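Local coordinates for protein Zgc:56074 (Danio rerio, PDB 3E9D) that probably hydrolyses fructose-2,6-bisphosphate and fructose-1,6-bisphosphate, acting as a histidine phosphatase that restrains glycolysis and diverts sugar into the pentose phosphate pathway, at residues H11-Y16 / P30-G35. Numbering follows the deposited sequence.
Sequences HGETQY and PLSDTG
Glu13 and Ser32 meet through the backbone, where the loop that follows strand 2-10 runs beside the start of helix 33-45. Glu13 O receives Ser32 N at 3.0 Å in a nearly straight bond (166° at the hydrogen), in the carbonyl plane and on a lone pair. Ser32 OG grips the same oxygen from well above that plane, 3.1 Å away; with chi1 at 69° the hydroxyl sits between its own backbone N and carbonyl carbon, and serine, at the N-cap position, is short enough to reach back. Gly35 CA adds a C-H...O contact to this oxygen at 3.3 Å. A CB on Gly35 would run into Glu13 O, and one on Gly12 into Gly35 O, a likely reason for glycine at both places. A water accepts from Gln15 N and lies unusually close to Pro30 O, where its bond is doubtful. Thr14, N-cap of helix 15-18, suits its place with a hydroxyl for Gln23 and for capping Asn17 N, and a methyl, CG2, 3.4 Å from Pro30 O. Branched Leu31 has a methyl, CD2, to lay against Gly12 O, 3.2 Å away; His11 ND1 approaches that carbonyl from above its plane, too closely for the bond to be relied on. Glu13 extends its chain obliquely across Thr34, OE2 lying 3.6 Å from Thr34 CB, and the carboxylate forms a salt bridge with Arg18. Cutting Glu13 back to an alanine would probably leave Arg18 without this anionic mate and uncover the methyl-bearing flank of Thr34. The loop carries the His-Gly end of the Arg-His-Gly signature of the phosphoglycerate mutase family, continuing as Glu-Thr: His11, phosphorylated during catalysis, meets the ring of His183 beside a bound phosphate, and the contact ties this active-site loop to helix 33-45.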
loop_
_atom_site.group_PDB
_atom_site.type_symbol
_atom_site.label_atom_id
_atom_site.label_comp_id
_atom_site.label_asym_id
_atom_site.label_seq_id
_atom_site.Cartn_x
_atom_site.Cartn_y
_atom_site.Cartn_z
ATOM N N HIS A 11 1.863 5.979 5.446
ATOM C CA HIS A 11 2.306 7.342 5.785
ATOM C C HIS A 11 3.133 7.356 7.091
ATOM O O HIS A 11 3.011 6.455 7.944
ATOM C CB HIS A 11 1.079 8.272 5.942
ATOM C CG HIS A 11 0.291 7.979 7.177
ATOM N ND1 HIS A 11 0.635 8.493 8.408
ATOM C CD2 HIS A 11 -0.768 7.162 7.390
ATOM C CE1 HIS A 11 -0.186 8.021 9.329
ATOM N NE2 HIS A 11 -1.044 7.205 8.741
ATOM N N GLY A 12 3.914 8.419 7.275
ATOM C CA GLY A 12 4.705 8.594 8.501
ATOM C C GLY A 12 3.842 8.948 9.700
ATOM O O GLY A 12 2.713 9.392 9.538
ATOM N N GLU A 13 4.390 8.774 10.898
ATOM C CA GLU A 13 3.686 9.059 12.156
ATOM C C GLU A 13 3.047 10.453 12.278
ATOM O O GLU A 13 3.667 11.461 11.911
ATOM C CB GLU A 13 4.646 8.852 13.323
ATOM C CG GLU A 13 3.953 8.703 14.646
ATOM C CD GLU A 13 4.934 8.456 15.765
ATOM O OE1 GLU A 13 5.393 7.304 15.945
ATOM O OE2 GLU A 13 5.245 9.420 16.467
ATOM N N THR A 14 1.800 10.485 12.768
ATOM C CA THR A 14 1.128 11.728 13.176
ATOM C C THR A 14 1.041 11.739 14.697
ATOM O O THR A 14 1.302 10.715 15.357
ATOM C CB THR A 14 -0.309 11.818 12.616
ATOM O OG1 THR A 14 -1.080 10.735 13.151
ATOM C CG2 THR A 14 -0.312 11.743 11.085
ATOM N N GLN A 15 0.645 12.877 15.266
ATOM C CA GLN A 15 0.435 12.929 16.717
ATOM C C GLN A 15 -0.694 11.984 17.134
ATOM O O GLN A 15 -0.624 11.389 18.212
ATOM C CB GLN A 15 0.193 14.358 17.237
ATOM C CG GLN A 15 0.247 14.457 18.789
ATOM C CD GLN A 15 1.622 14.088 19.368
ATOM O OE1 GLN A 15 2.658 14.460 18.818
ATOM N NE2 GLN A 15 1.630 13.361 20.483
ATOM N N TYR A 16 -1.706 11.819 16.272
ATOM C CA TYR A 16 -2.791 10.860 16.543
ATOM C C TYR A 16 -2.263 9.429 16.675
ATOM O O TYR A 16 -2.659 8.714 17.603
ATOM C CB TYR A 16 -3.901 10.931 15.474
ATOM C CG TYR A 16 -4.999 11.942 15.766
ATOM C CD1 TYR A 16 -4.702 13.201 16.288
ATOM C CD2 TYR A 16 -6.332 11.647 15.492
ATOM C CE1 TYR A 16 -5.713 14.135 16.547
ATOM C CE2 TYR A 16 -7.354 12.574 15.749
ATOM C CZ TYR A 16 -7.036 13.810 16.273
ATOM O OH TYR A 16 -8.037 14.727 16.516
ATOM N N PRO A 30 -1.551 16.535 9.962
ATOM C CA PRO A 30 -0.251 16.443 9.314
ATOM C C PRO A 30 0.721 15.474 10.011
ATOM O O PRO A 30 0.459 15.013 11.126
ATOM C CB PRO A 30 0.275 17.882 9.391
ATOM C CG PRO A 30 -0.321 18.422 10.697
ATOM C CD PRO A 30 -1.700 17.777 10.762
ATOM N N LEU A 31 1.839 15.178 9.344
ATOM C CA LEU A 31 2.941 14.447 9.959
ATOM C C LEU A 31 3.422 15.192 11.193
ATOM O O LEU A 31 3.423 16.424 11.219
ATOM C CB LEU A 31 4.122 14.334 8.989
ATOM C CG LEU A 31 3.962 13.533 7.688
ATOM C CD1 LEU A 31 5.266 13.583 6.862
ATOM C CD2 LEU A 31 3.575 12.115 8.007
ATOM N N SER A 32 3.818 14.434 12.203
ATOM C CA SER A 32 4.533 14.980 13.345
ATOM C C SER A 32 6.008 15.097 12.960
ATOM O O SER A 32 6.416 14.680 11.860
ATOM C CB SER A 32 4.389 14.045 14.537
ATOM O OG SER A 32 5.100 12.845 14.298
ATOM N N ASP A 33 6.806 15.669 13.853
ATOM C CA ASP A 33 8.260 15.699 13.646
ATOM C C ASP A 33 8.826 14.303 13.409
ATOM O O ASP A 33 9.658 14.102 12.512
ATOM C CB ASP A 33 9.010 16.346 14.806
ATOM C CG ASP A 33 10.493 16.571 14.464
ATOM O OD1 ASP A 33 10.754 17.265 13.451
ATOM O OD2 ASP A 33 11.389 16.029 15.155
ATOM N N THR A 34 8.367 13.337 14.203
ATOM C CA THR A 34 8.764 11.940 14.007
ATOM C C THR A 34 8.419 11.445 12.589
ATOM O O THR A 34 9.249 10.809 11.933
ATOM C CB THR A 34 8.093 11.046 15.050
ATOM O OG1 THR A 34 8.439 11.522 16.350
ATOM C CG2 THR A 34 8.532 9.597 14.917
ATOM N N GLY A 35 7.210 11.760 12.124
ATOM C CA GLY A 35 6.743 11.348 10.796
ATOM C C GLY A 35 7.607 11.878 9.667
ATOM O O GLY A 35 7.870 11.169 8.703
HETATM O O HOH W 1 0.422 15.118 13.671
#